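Local structure of fructosyl amine:oxygen oxidoreductase (Neosartorya fumigata, 4WCT) at residues Gly67-Lys72 with Glu295-Asp300; Thr255-Cys260 with Cys299-Gly304; Tyr305-Pro310 with Asp443-Gly448; His326-Glu331 with Ser353-Cys358. The protein probably catalyses the FAD-dependent, oxygen-consuming oxidative cleavage of fructosyl amines (Amadori products), and so acts as a deglycating enzyme. All coordinates share one frame; numbering follows the deposited sequence.

Contact 1: residues Gly67-Lys72 with Glu295-Asp300; sequences GNDINK and ELKICD. With FAD (flavin-adenine dinucleotide), chain C.
The ammonium group of K297 meets four acceptors of the loop 67-72, two of them weakly. K297 NZ lies 2.8 Å from D69 OD2, a salt bridge met on the syn side of the carboxylate though 28° out of its plane. K297 NZ also donates to the backbone O of N71 at 2.7 Å, from above that carbonyl plane. Weaker bonds to D69 OD1 and N71 OD1 complete the set; the side chains of N71 and K297 slide past each other in opposite directions. K297 gets this far because its chain leaves the strand with CG anti to the backbone N (chi1 -174°) and bends at chi3. D69 OD2 also accepts from K72 NZ at 2.9 Å, through its anti lone pair, making a salt-bridge network of one carboxylate between two lysines. The setting is the FAD-dependent oxidoreductase fold: K72 NZ comes within 3.5 Å of flavin C5X, and G67 N donates to FAD O1A at 3.2 Å, placing one loop against both the isoalloxazine and the diphosphate. Farther out, a water accepts from N71 ND2 and K297 N and probably donates to E295 O. I70 CD1 packs 3.8 Å from E295 O, while E295 sends its carboxylate to S353 and H261.

Contact 2: residues Thr255-Cys260 with Cys299-Gly304; sequences TAWTLC and CDEHPG
This is a buried meeting of antiparallel neighbours in the large mixed sheet, at the place where strand 295-310 leaves strand 253-263 and side chains take over the pairing. T258 and H302 touch at the middle: H302 NE2 donates to T258 OG1 at 3.0 Å, with the oxygen 2° from the ring plane. T258 OG1 in turn donates to D300 OD1 at 2.6 Å, so the hydroxyl accepts from the imidazole and donates to the carboxylate. Beside it W257 turns its indole edge to the loop, NE1 donating to the backbone O of H302 (2.9 Å, 154° at the hydrogen). The indole's five-membered ring and the imidazole are nearly parallel, at 15°, but slid apart so that they barely overlap. G304 CA rests over one indole face toward its rim, 3.3 Å above the plane; its backbone angles and the nearness of T255 CG2 and W257 leave no place for a side chain. A water links T258 N to D300 O where direct strand bonding is lost. W257 also touches FAD. Outward, D300 forms a salt bridge with R335 of helix 330-343, whose A332 packs on T258, while strand 352-362 pairs with W257 and L259 along the other edge of 253-263.

Contact 3: residues Tyr305-Pro310 with Asp443-Gly448; sequences YCNFLP and DFQQVG
A short parallel bridge adds the C-terminal part of the chain to the edge of strand 295-310, and an Asx turn at D443 starts the turn that follows it. C306 and D443 are the bridged pair. The backbone N of F444 donates to C306 O at 2.8 Å, nearly along the C=O axis. D443 OD2 then accepts twice, from F308 N at 3.0 Å and from Q445 N at 3.1 Å, the two donors arriving from opposite faces of the carboxylate plane. The Q445 bond closes the Asx turn and the F308 bond ties that turn to the neighbouring strand. The other oxygen, OD1, shares a water with F308 O and lies in plane at the edge of the F308 ring.

Y305 and F444 make the apolar half. Their rings are almost parallel, with planes at 6° and centroids 4.6 Å apart, but are displaced until they barely overlap. What sits over the F444 face is CB of Y305, a CH-pi contact 3.6 Å from the centroid. Y305 OH reaches past this pair to E331 and R335.

Q445 bends at chi2 (-69°), which brings its amide back to N307, where Q445 NE2 donates to N307 OD1 at 2.8 Å with the acceptor in the Q445 amide plane. CD2 of L309 packs against the same amide.

With backbone N-H groups meeting OD2 from both faces of the carboxylate plane, rotation of the D443 carboxylate should be limited, and its charge is probably stabilised by these donors without any basic partner across the contact.

Contact 4: residues His326-Glu331 with Ser353-Cys358; sequences HQIPLE and SFARIC. With FAD (flavin-adenine dinucleotide), chain C.
The aromatic part of this contact is a T-shaped pair: F354 turns its edge to one face of the H326 imidazole, with centroids 5.0 Å apart and planes at 80°. CE1 of F354 does the touching, 3.6 Å from H326 ND1, and the phenyl gets there with CG anti to its own backbone N (chi1 -178°). R356 lies alongside the same imidazole, pointing the same way, and its CB packs 3.8 Å from H326 CD2.

The apolar part is centred on I328. Its CG2 lies 4.0 Å from CB of A355, while P329 CD and I328 CG2 both border CG2 of I357. The same I328 CG2 also lies close against the carbonyl of R356, 3.3 Å from its O. P329 is the N-cap residue of helix 330-343, which places the start of that helix against strand 352-362.

Polar contact runs through a water that donates to H326 O at 2.9 Å and accepts from A355 N at 3.0 Å; no direct hydrogen bond joins the two segments. R356 instead directs its guanidinium to the carbonyls of A65 and N68, and Q327 uses T453 and I455.

Farther along the strand, C358 SG sits 2.2 Å from C8M of FAD, too near for ordinary packing and consistent with a covalent flavin-cysteine link, as in related enzymes of this family. The two segments are therefore held by packing and a water, whereas a covalent link at C358 would fix the flavin to this strand.

In the fold
From the N terminus, contact 1 opens first, carrying the flavin-side loop 67-72 across more than 220 residues to strand 295-310. Contact 2 opens within that span and ends on the same stretch, sharing C299 and D300 and joining strand 253-263 to the next part of strand 295-310. Contact 3 opens farther along, on 305-310, and brings back the C-terminal 443-448; contact 4, a shorter loop through helix 330-343, falls wholly within its span. Strand 253-263 lies between strands 295-310 and 352-362, with W257 N probably hydrogen-bonded to C358 O. F444 packs on I357 and P329, joining contacts 3 and 4, and contacts 1 and 4 both reach FAD.

Contact 1: residues Gly67-Lys72 with Glu295-Asp300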
# COMPACT_ATOMS: atom_id res chain seq x y z
N GLY A 67 0.20 5.73 -0.38
CA GLY A 67 1.08 5.90 -1.54
C GLY A 67 2.00 7.11 -1.48
O GLY A 67 2.86 7.25 -2.34
N ASN A 68 1.84 7.99 -0.49
CA ASN A 68 2.69 9.17 -0.41
C ASN A 68 3.96 8.83 0.36
O ASN A 68 4.03 9.05 1.57
CB ASN A 68 1.97 10.33 0.24
CG ASN A 68 2.76 11.61 0.24
OD1 ASN A 68 3.93 11.64 -0.16
ND2 ASN A 68 2.20 12.63 0.86
N ASP A 69 4.90 8.22 -0.36
CA ASP A 69 6.09 7.67 0.23
C ASP A 69 7.19 7.79 -0.82
O ASP A 69 6.96 7.52 -2.02
CB ASP A 69 5.83 6.19 0.55
CG ASP A 69 6.77 5.65 1.58
OD1 ASP A 69 7.92 6.13 1.60
OD2 ASP A 69 6.44 4.56 2.16
N ILE A 70 8.40 8.10 -0.38
CA ILE A 70 9.53 8.21 -1.31
C ILE A 70 9.91 6.88 -1.97
O ILE A 70 10.47 6.86 -3.06
CB ILE A 70 10.79 8.82 -0.65
CG1 ILE A 70 11.13 8.11 0.66
CG2 ILE A 70 10.63 10.32 -0.47
CD1 ILE A 70 12.51 8.42 1.18
N ASN A 71 9.48 5.77 -1.41
CA ASN A 71 9.66 4.51 -2.07
C ASN A 71 8.69 3.46 -1.57
O ASN A 71 8.20 3.57 -0.44
CB ASN A 71 11.10 4.02 -1.96
CG ASN A 71 11.71 4.30 -0.61
OD1 ASN A 71 11.19 3.87 0.41
ND2 ASN A 71 12.81 5.06 -0.61
N LYS A 72 8.45 2.48 -2.42
CA LYS A 72 7.72 1.25 -2.08
C LYS A 72 8.35 0.11 -2.89
O LYS A 72 9.04 0.33 -3.91
CB LYS A 72 6.22 1.35 -2.47
CG LYS A 72 5.48 2.49 -1.81
CD LYS A 72 5.16 2.21 -0.35
CE LYS A 72 4.06 3.14 0.14
NZ LYS A 72 3.96 3.17 1.61
N GLU A 295 17.52 10.83 1.91
CA GLU A 295 16.99 10.20 3.14
C GLU A 295 16.76 8.72 2.89
O GLU A 295 16.23 8.32 1.86
CB GLU A 295 15.68 10.86 3.55
CG GLU A 295 15.91 12.14 4.34
CD GLU A 295 14.64 12.81 4.80
OE1 GLU A 295 13.59 12.70 4.12
OE2 GLU A 295 14.77 13.63 5.73
N LEU A 296 17.28 7.91 3.81
CA LEU A 296 17.21 6.46 3.74
C LEU A 296 16.06 6.02 4.65
O LEU A 296 16.04 6.38 5.85
CB LEU A 296 18.55 5.88 4.23
CG LEU A 296 18.76 4.36 4.11
CD1 LEU A 296 20.23 4.06 3.99
CD2 LEU A 296 18.18 3.63 5.30
N LYS A 297 15.11 5.30 4.07
CA LYS A 297 13.88 4.91 4.77
C LYS A 297 13.99 3.48 5.29
O LYS A 297 14.38 2.57 4.54
CB LYS A 297 12.70 4.96 3.82
CG LYS A 297 11.36 4.71 4.54
CD LYS A 297 10.19 4.67 3.57
CE LYS A 297 10.02 3.24 3.06
NZ LYS A 297 8.90 3.14 2.12
N ILE A 298 13.60 3.30 6.55
CA ILE A 298 13.54 1.98 7.20
C ILE A 298 12.12 1.74 7.68
O ILE A 298 11.52 2.62 8.30
CB ILE A 298 14.45 1.90 8.44
CG1 ILE A 298 15.90 2.26 8.10
CG2 ILE A 298 14.40 0.49 9.00
CD1 ILE A 298 16.32 3.65 8.51
N CYS A 299 11.55 0.59 7.31
CA CYS A 299 10.29 0.15 7.88
C CYS A 299 10.57 -1.03 8.79
O CYS A 299 11.24 -1.98 8.39
CB CYS A 299 9.35 -0.32 6.80
SG CYS A 299 8.55 1.01 5.91
N ASP A 300 10.12 -0.95 10.03
CA ASP A 300 10.23 -2.07 10.92
C ASP A 300 9.01 -2.98 10.73
O ASP A 300 7.87 -2.54 10.79
CB ASP A 300 10.32 -1.60 12.38
CG ASP A 300 9.13 -0.79 12.83
OD1 ASP A 300 8.88 0.27 12.20
OD2 ASP A 300 8.47 -1.21 13.81
PA FAD C . -4.13 5.67 -0.27
O1A FAD C . -2.94 5.72 -1.17
O2A FAD C . -3.97 5.76 1.22
O5B FAD C . -5.09 6.82 -0.75
C5B FAD C . -6.34 7.04 -0.07
C4B FAD C . -6.78 8.47 -0.37
O4B FAD C . -8.15 8.66 0.12
C3B FAD C . -5.92 9.54 0.30
O3B FAD C . -5.40 10.49 -0.65
C2B FAD C . -6.88 10.21 1.29
O2B FAD C . -6.60 11.58 1.58
C1B FAD C . -8.24 9.96 0.63
N9A FAD C . -9.35 10.03 1.61
C8A FAD C . -9.34 9.60 2.89
N7A FAD C . -10.52 9.89 3.48
C5A FAD C . -11.31 10.43 2.52
C6A FAD C . -12.64 11.02 2.49
N6A FAD C . -13.42 11.02 3.59
N1A FAD C . -13.04 11.57 1.32
C2A FAD C . -12.31 11.57 0.20
N3A FAD C . -11.05 11.09 0.18
C4A FAD C . -10.54 10.53 1.30
N1 FAD C . 2.45 -1.57 -1.03
C2 FAD C . 3.30 -2.09 -1.98
O2 FAD C . 2.82 -2.43 -3.05
N3 FAD C . 4.62 -2.13 -1.78
C4 FAD C . 5.18 -1.79 -0.60
O4 FAD C . 6.42 -1.82 -0.37
C4X FAD C . 4.34 -1.26 0.45
N5 FAD C . 4.86 -0.89 1.65
C5X FAD C . 4.08 -0.17 2.51
C6 FAD C . 4.62 0.44 3.64
C7 FAD C . 3.80 1.07 4.55
C7M FAD C . 4.41 1.77 5.71
C8 FAD C . 2.36 1.16 4.28
C8M FAD C . 1.43 1.86 5.19
C9 FAD C . 1.83 0.66 3.12
C9A FAD C . 2.62 -0.05 2.25
N10 FAD C . 2.07 -0.65 1.11
C10 FAD C . 2.93 -1.17 0.15
C1' FAD C . 0.65 -0.67 0.79
C2' FAD C . 0.24 0.46 -0.15
O2' FAD C . 0.80 1.66 0.38
C3' FAD C . -1.29 0.54 -0.17
O3' FAD C . -1.85 -0.77 -0.37
C4' FAD C . -1.80 1.50 -1.25
O4' FAD C . -1.02 2.70 -1.23
C5' FAD C . -3.25 1.84 -0.94
O5' FAD C . -3.75 2.69 -1.97
P FAD C . -5.18 3.40 -1.78
O1P FAD C . -5.42 4.27 -3.00
O2P FAD C . -6.16 2.31 -1.41
O3P FAD C . -4.96 4.33 -0.50
O HOH W 1 14.92 5.76 1.23

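Contact 2: residues Thr255-Cys260 with Cys299-Gly304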
# COMPACT_ATOMS: atom_id res chain seq x y z
N THR A 255 -5.31 -0.58 9.32
CA THR A 255 -4.12 -1.06 10.03
C THR A 255 -2.94 -0.21 9.61
O THR A 255 -2.86 0.21 8.46
CB THR A 255 -3.84 -2.55 9.70
OG1 THR A 255 -5.03 -3.33 9.75
CG2 THR A 255 -2.80 -3.17 10.63
N ALA A 256 -2.07 0.11 10.58
CA ALA A 256 -0.93 1.01 10.37
C ALA A 256 0.41 0.34 10.49
O ALA A 256 0.64 -0.49 11.38
CB ALA A 256 -1.00 2.18 11.31
N TRP A 257 1.33 0.75 9.61
CA TRP A 257 2.72 0.46 9.75
C TRP A 257 3.55 1.71 9.89
O TRP A 257 3.01 2.82 9.95
CB TRP A 257 3.12 -0.37 8.54
CG TRP A 257 2.58 -1.75 8.67
CD1 TRP A 257 3.18 -2.80 9.32
CD2 TRP A 257 1.28 -2.20 8.29
NE1 TRP A 257 2.33 -3.88 9.36
CE2 TRP A 257 1.16 -3.55 8.73
CE3 TRP A 257 0.25 -1.65 7.53
CZ2 TRP A 257 -0.02 -4.29 8.53
CZ3 TRP A 257 -0.94 -2.38 7.37
CH2 TRP A 257 -1.06 -3.69 7.88
N THR A 258 4.83 1.52 10.18
CA THR A 258 5.68 2.56 10.71
C THR A 258 6.94 2.71 9.84
O THR A 258 7.49 1.71 9.34
CB THR A 258 6.10 2.22 12.16
OG1 THR A 258 6.38 0.81 12.24
CG2 THR A 258 4.97 2.56 13.11
N LEU A 259 7.35 3.94 9.60
CA LEU A 259 8.51 4.22 8.77
C LEU A 259 9.30 5.36 9.35
O LEU A 259 8.75 6.24 9.99
CB LEU A 259 8.10 4.52 7.33
CG LEU A 259 7.36 5.83 7.05
CD1 LEU A 259 8.30 7.01 6.80
CD2 LEU A 259 6.43 5.68 5.85
N CYS A 260 10.60 5.34 9.15
CA CYS A 260 11.43 6.45 9.59
C CYS A 260 12.54 6.65 8.58
O CYS A 260 12.84 5.76 7.78
CB CYS A 260 11.98 6.23 11.01
SG CYS A 260 13.03 4.79 11.28
N CYS A 299 11.55 0.59 7.31
CA CYS A 299 10.29 0.15 7.88
C CYS A 299 10.57 -1.03 8.79
O CYS A 299 11.24 -1.98 8.39
CB CYS A 299 9.35 -0.32 6.80
SG CYS A 299 8.55 1.01 5.91
N ASP A 300 10.12 -0.95 10.03
CA ASP A 300 10.23 -2.07 10.92
C ASP A 300 9.01 -2.98 10.73
O ASP A 300 7.87 -2.54 10.79
CB ASP A 300 10.32 -1.60 12.38
CG ASP A 300 9.13 -0.79 12.83
OD1 ASP A 300 8.88 0.27 12.20
OD2 ASP A 300 8.47 -1.21 13.81
N GLU A 301 9.25 -4.26 10.47
CA GLU A 301 8.17 -5.16 10.14
C GLU A 301 7.52 -5.72 11.39
O GLU A 301 8.18 -6.02 12.39
CB GLU A 301 8.64 -6.26 9.21
CG GLU A 301 7.57 -7.26 8.76
CD GLU A 301 6.44 -6.68 7.87
OE1 GLU A 301 6.11 -5.49 7.98
OE2 GLU A 301 5.63 -7.51 7.37
N HIS A 302 6.20 -5.81 11.33
CA HIS A 302 5.37 -6.31 12.45
C HIS A 302 3.96 -6.48 11.90
O HIS A 302 3.66 -6.05 10.77
CB HIS A 302 5.37 -5.33 13.65
CG HIS A 302 5.03 -3.91 13.30
ND1 HIS A 302 3.74 -3.52 13.01
CD2 HIS A 302 5.80 -2.81 13.14
CE1 HIS A 302 3.73 -2.24 12.68
NE2 HIS A 302 4.97 -1.78 12.76
N PRO A 303 3.08 -7.11 12.67
CA PRO A 303 1.77 -7.37 12.08
C PRO A 303 0.84 -6.18 11.92
O PRO A 303 -0.19 -6.30 11.24
CB PRO A 303 1.17 -8.44 13.00
CG PRO A 303 2.35 -9.09 13.65
CD PRO A 303 3.34 -7.97 13.85
N GLY A 304 1.22 -5.04 12.50
CA GLY A 304 0.45 -3.82 12.35
C GLY A 304 -0.11 -3.29 13.65
O GLY A 304 -0.25 -4.04 14.66
O HOH W 2 6.45 -0.80 9.28

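Contact 3: residues Tyr305-Pro310 with Asp443-Gly448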
# COMPACT_ATOMS: atom_id res chain seq x y z
N TYR A 305 -0.33 -1.98 13.67
CA TYR A 305 -1.09 -1.31 14.70
C TYR A 305 -2.52 -1.01 14.22
O TYR A 305 -2.75 -0.46 13.13
CB TYR A 305 -0.43 0.03 15.03
CG TYR A 305 0.89 -0.04 15.73
CD1 TYR A 305 0.97 -0.04 17.12
CD2 TYR A 305 2.07 0.00 15.00
CE1 TYR A 305 2.20 0.01 17.76
CE2 TYR A 305 3.30 -0.01 15.63
CZ TYR A 305 3.35 -0.04 17.01
OH TYR A 305 4.59 -0.02 17.64
N CYS A 306 -3.49 -1.34 15.05
CA CYS A 306 -4.83 -0.80 14.85
C CYS A 306 -5.11 0.23 15.93
O CYS A 306 -4.29 0.46 16.84
CB CYS A 306 -5.87 -1.94 14.91
SG CYS A 306 -5.72 -3.18 13.63
N ASN A 307 -6.20 0.98 15.75
CA ASN A 307 -6.59 1.98 16.75
C ASN A 307 -8.03 1.67 17.16
O ASN A 307 -8.98 2.11 16.51
CB ASN A 307 -6.48 3.39 16.19
CG ASN A 307 -6.82 4.43 17.20
OD1 ASN A 307 -6.37 4.36 18.34
ND2 ASN A 307 -7.64 5.40 16.81
N PHE A 308 -8.16 0.75 18.11
CA PHE A 308 -9.43 0.07 18.35
C PHE A 308 -10.34 0.93 19.24
O PHE A 308 -9.99 1.27 20.37
CB PHE A 308 -9.22 -1.28 19.02
CG PHE A 308 -8.67 -2.34 18.11
CD1 PHE A 308 -9.31 -2.68 16.93
CD2 PHE A 308 -7.53 -3.03 18.46
CE1 PHE A 308 -8.80 -3.63 16.09
CE2 PHE A 308 -7.06 -4.07 17.65
CZ PHE A 308 -7.68 -4.36 16.47
N LEU A 309 -11.42 1.41 18.65
CA LEU A 309 -12.43 2.17 19.39
C LEU A 309 -13.81 1.51 19.22
O LEU A 309 -14.02 0.69 18.33
CB LEU A 309 -12.46 3.62 18.86
CG LEU A 309 -11.18 4.42 19.16
CD1 LEU A 309 -11.17 5.71 18.38
CD2 LEU A 309 -11.12 4.69 20.65
N PRO A 310 -14.79 1.92 20.04
CA PRO A 310 -16.09 1.28 19.93
C PRO A 310 -16.70 1.47 18.55
O PRO A 310 -16.55 2.53 17.95
CB PRO A 310 -16.93 2.01 21.01
CG PRO A 310 -15.89 2.44 22.01
CD PRO A 310 -14.71 2.87 21.16
N ASP A 443 -2.23 -2.05 19.49
CA ASP A 443 -3.36 -1.13 19.56
C ASP A 443 -2.81 0.23 19.97
O ASP A 443 -2.20 0.35 21.01
CB ASP A 443 -4.37 -1.64 20.59
CG ASP A 443 -5.63 -0.76 20.71
OD1 ASP A 443 -6.48 -1.11 21.55
OD2 ASP A 443 -5.83 0.20 19.93
N PHE A 444 -3.02 1.27 19.15
CA PHE A 444 -2.55 2.62 19.47
C PHE A 444 -3.17 3.18 20.75
O PHE A 444 -2.61 4.06 21.40
CB PHE A 444 -2.83 3.58 18.30
CG PHE A 444 -1.85 3.46 17.15
CD1 PHE A 444 -0.49 3.56 17.36
CD2 PHE A 444 -2.30 3.32 15.85
CE1 PHE A 444 0.38 3.55 16.30
CE2 PHE A 444 -1.43 3.30 14.79
CZ PHE A 444 -0.08 3.37 15.01
N GLN A 445 -4.33 2.65 21.12
CA GLN A 445 -4.97 3.09 22.37
C GLN A 445 -4.15 2.67 23.58
O GLN A 445 -4.40 3.17 24.67
CB GLN A 445 -6.39 2.54 22.47
CG GLN A 445 -7.34 3.14 21.44
CD GLN A 445 -7.65 4.60 21.71
OE1 GLN A 445 -8.07 4.96 22.82
NE2 GLN A 445 -7.32 5.47 20.75
N GLN A 446 -3.23 1.72 23.40
CA GLN A 446 -2.33 1.29 24.47
C GLN A 446 -0.93 1.87 24.35
O GLN A 446 -0.04 1.51 25.12
CB GLN A 446 -2.27 -0.24 24.50
CG GLN A 446 -3.62 -0.86 24.82
CD GLN A 446 -3.60 -2.39 24.79
OE1 GLN A 446 -2.97 -3.01 23.94
NE2 GLN A 446 -4.37 -2.99 25.70
N VAL A 447 -0.76 2.85 23.46
CA VAL A 447 0.52 3.53 23.30
C VAL A 447 0.42 4.84 24.04
O VAL A 447 -0.43 5.64 23.76
CB VAL A 447 0.91 3.76 21.80
CG1 VAL A 447 2.24 4.48 21.69
CG2 VAL A 447 0.99 2.43 21.06
N GLY A 448 1.32 5.04 25.01
CA GLY A 448 1.28 6.25 25.82
C GLY A 448 1.49 7.51 25.00
O GLY A 448 2.27 7.51 24.05
O HOH W 3 -8.67 -0.15 22.36

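Contact 4: residues His326-Glu331 with Ser353-Cys358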
# COMPACT_ATOMS: atom_id res chain seq x y z
N HIS A 326 3.01 12.33 12.25
CA HIS A 326 4.38 12.36 11.79
C HIS A 326 5.39 12.08 12.90
O HIS A 326 6.31 12.86 13.15
CB HIS A 326 4.68 13.68 11.11
CG HIS A 326 4.09 13.78 9.75
ND1 HIS A 326 4.49 14.74 8.84
CD2 HIS A 326 3.36 12.88 9.04
CE1 HIS A 326 3.92 14.50 7.67
NE2 HIS A 326 3.17 13.42 7.79
N GLN A 327 5.09 11.04 13.66
CA GLN A 327 6.04 10.38 14.57
C GLN A 327 5.71 8.89 14.52
O GLN A 327 4.69 8.50 13.97
CB GLN A 327 5.85 10.88 16.02
CG GLN A 327 6.01 12.38 16.29
CD GLN A 327 7.36 12.97 15.97
OE1 GLN A 327 8.36 12.27 15.79
NE2 GLN A 327 7.41 14.31 15.95
N ILE A 328 6.55 8.06 15.15
CA ILE A 328 6.24 6.65 15.32
C ILE A 328 6.46 6.26 16.77
O ILE A 328 7.13 7.00 17.52
CB ILE A 328 7.08 5.71 14.40
CG1 ILE A 328 8.58 5.83 14.71
CG2 ILE A 328 6.72 5.98 12.93
CD1 ILE A 328 9.45 4.94 13.84
N PRO A 329 5.82 5.16 17.20
CA PRO A 329 6.11 4.77 18.57
C PRO A 329 7.59 4.51 18.79
O PRO A 329 8.30 4.00 17.92
CB PRO A 329 5.27 3.50 18.76
CG PRO A 329 4.13 3.67 17.80
CD PRO A 329 4.78 4.30 16.60
N LEU A 330 8.06 4.82 19.99
CA LEU A 330 9.46 4.58 20.35
C LEU A 330 9.83 3.12 20.13
O LEU A 330 11.00 2.81 19.83
CB LEU A 330 9.71 5.00 21.78
CG LEU A 330 9.65 6.52 22.03
CD1 LEU A 330 9.71 6.81 23.52
CD2 LEU A 330 10.76 7.25 21.30
N GLU A 331 8.90 2.21 20.42
CA GLU A 331 9.19 0.78 20.22
C GLU A 331 9.42 0.44 18.73
O GLU A 331 10.17 -0.48 18.41
CB GLU A 331 8.11 -0.12 20.86
CG GLU A 331 6.81 -0.07 20.08
CD GLU A 331 5.54 0.02 20.88
OE1 GLU A 331 5.40 -0.64 21.95
OE2 GLU A 331 4.56 0.49 20.28
N SER A 353 15.44 11.73 10.89
CA SER A 353 15.10 13.00 10.31
C SER A 353 13.63 13.19 10.06
O SER A 353 13.15 14.33 9.79
CB SER A 353 15.91 13.21 9.05
OG SER A 353 15.55 12.28 8.05
N PHE A 354 12.91 12.07 10.03
CA PHE A 354 11.46 12.04 9.72
C PHE A 354 10.93 10.70 10.19
O PHE A 354 11.65 9.71 10.12
CB PHE A 354 11.21 12.17 8.24
CG PHE A 354 9.75 12.19 7.86
CD1 PHE A 354 8.95 13.27 8.21
CD2 PHE A 354 9.18 11.12 7.19
CE1 PHE A 354 7.59 13.28 7.87
CE2 PHE A 354 7.83 11.11 6.89
CZ PHE A 354 7.04 12.18 7.23
N ALA A 355 9.66 10.65 10.59
CA ALA A 355 9.01 9.38 10.82
C ALA A 355 7.49 9.58 10.74
O ALA A 355 6.99 10.68 11.03
CB ALA A 355 9.40 8.80 12.17
N ARG A 356 6.77 8.55 10.33
CA ARG A 356 5.32 8.61 10.36
C ARG A 356 4.69 7.24 10.48
O ARG A 356 5.26 6.21 10.03
CB ARG A 356 4.74 9.38 9.16
CG ARG A 356 4.60 8.63 7.85
CD ARG A 356 4.01 9.55 6.80
NE ARG A 356 3.72 8.91 5.51
CZ ARG A 356 2.53 8.44 5.14
NH1 ARG A 356 1.51 8.33 5.98
NH2 ARG A 356 2.35 8.11 3.88
N ILE A 357 3.43 7.26 10.90
CA ILE A 357 2.56 6.12 10.71
C ILE A 357 1.85 6.23 9.35
O ILE A 357 1.65 7.32 8.84
CB ILE A 357 1.59 5.92 11.87
CG1 ILE A 357 0.57 7.06 11.98
CG2 ILE A 357 2.39 5.73 13.16
CD1 ILE A 357 -0.43 6.88 13.10
N CYS A 358 1.51 5.07 8.80
CA CYS A 358 0.99 4.98 7.44
C CYS A 358 -0.11 3.92 7.47
O CYS A 358 0.12 2.80 7.94
CB CYS A 358 2.17 4.56 6.54
SG CYS A 358 1.81 4.03 4.86
PA FAD C . -4.13 5.67 -0.27
O1A FAD C . -2.94 5.72 -1.17
O2A FAD C . -3.97 5.76 1.22
O5B FAD C . -5.09 6.82 -0.75
C5B FAD C . -6.34 7.04 -0.07
C4B FAD C . -6.78 8.47 -0.37
O4B FAD C . -8.15 8.66 0.12
C3B FAD C . -5.92 9.54 0.30
O3B FAD C . -5.40 10.49 -0.65
C2B FAD C . -6.88 10.21 1.29
O2B FAD C . -6.60 11.58 1.58
C1B FAD C . -8.24 9.96 0.63
N9A FAD C . -9.35 10.03 1.61
C8A FAD C . -9.34 9.60 2.89
N7A FAD C . -10.52 9.89 3.48
C5A FAD C . -11.31 10.43 2.52
C6A FAD C . -12.64 11.02 2.49
N6A FAD C . -13.42 11.02 3.59
N1A FAD C . -13.04 11.57 1.32
C2A FAD C . -12.31 11.57 0.20
N3A FAD C . -11.05 11.09 0.18
C4A FAD C . -10.54 10.53 1.30
N1 FAD C . 2.45 -1.57 -1.03
C2 FAD C . 3.30 -2.09 -1.98
O2 FAD C . 2.82 -2.43 -3.05
N3 FAD C . 4.62 -2.13 -1.78
C4 FAD C . 5.18 -1.79 -0.60
O4 FAD C . 6.42 -1.82 -0.37
C4X FAD C . 4.34 -1.26 0.45
N5 FAD C . 4.86 -0.89 1.65
C5X FAD C . 4.08 -0.17 2.51
C6 FAD C . 4.62 0.44 3.64
C7 FAD C . 3.80 1.07 4.55
C7M FAD C . 4.41 1.77 5.71
C8 FAD C . 2.36 1.16 4.28
C8M FAD C . 1.43 1.86 5.19
C9 FAD C . 1.83 0.66 3.12
C9A FAD C . 2.62 -0.05 2.25
N10 FAD C . 2.07 -0.65 1.11
C10 FAD C . 2.93 -1.17 0.15
C1' FAD C . 0.65 -0.67 0.79
C2' FAD C . 0.24 0.46 -0.15
O2' FAD C . 0.80 1.66 0.38
C3' FAD C . -1.29 0.54 -0.17
O3' FAD C . -1.85 -0.77 -0.37
C4' FAD C . -1.80 1.50 -1.25
O4' FAD C . -1.02 2.70 -1.23
C5' FAD C . -3.25 1.84 -0.94
O5' FAD C . -3.75 2.69 -1.97
P FAD C . -5.18 3.40 -1.78
O1P FAD C . -5.42 4.27 -3.00
O2P FAD C . -6.16 2.31 -1.41
O3P FAD C . -4.96 4.33 -0.50
O HOH W 4 8.79 13.28 11.67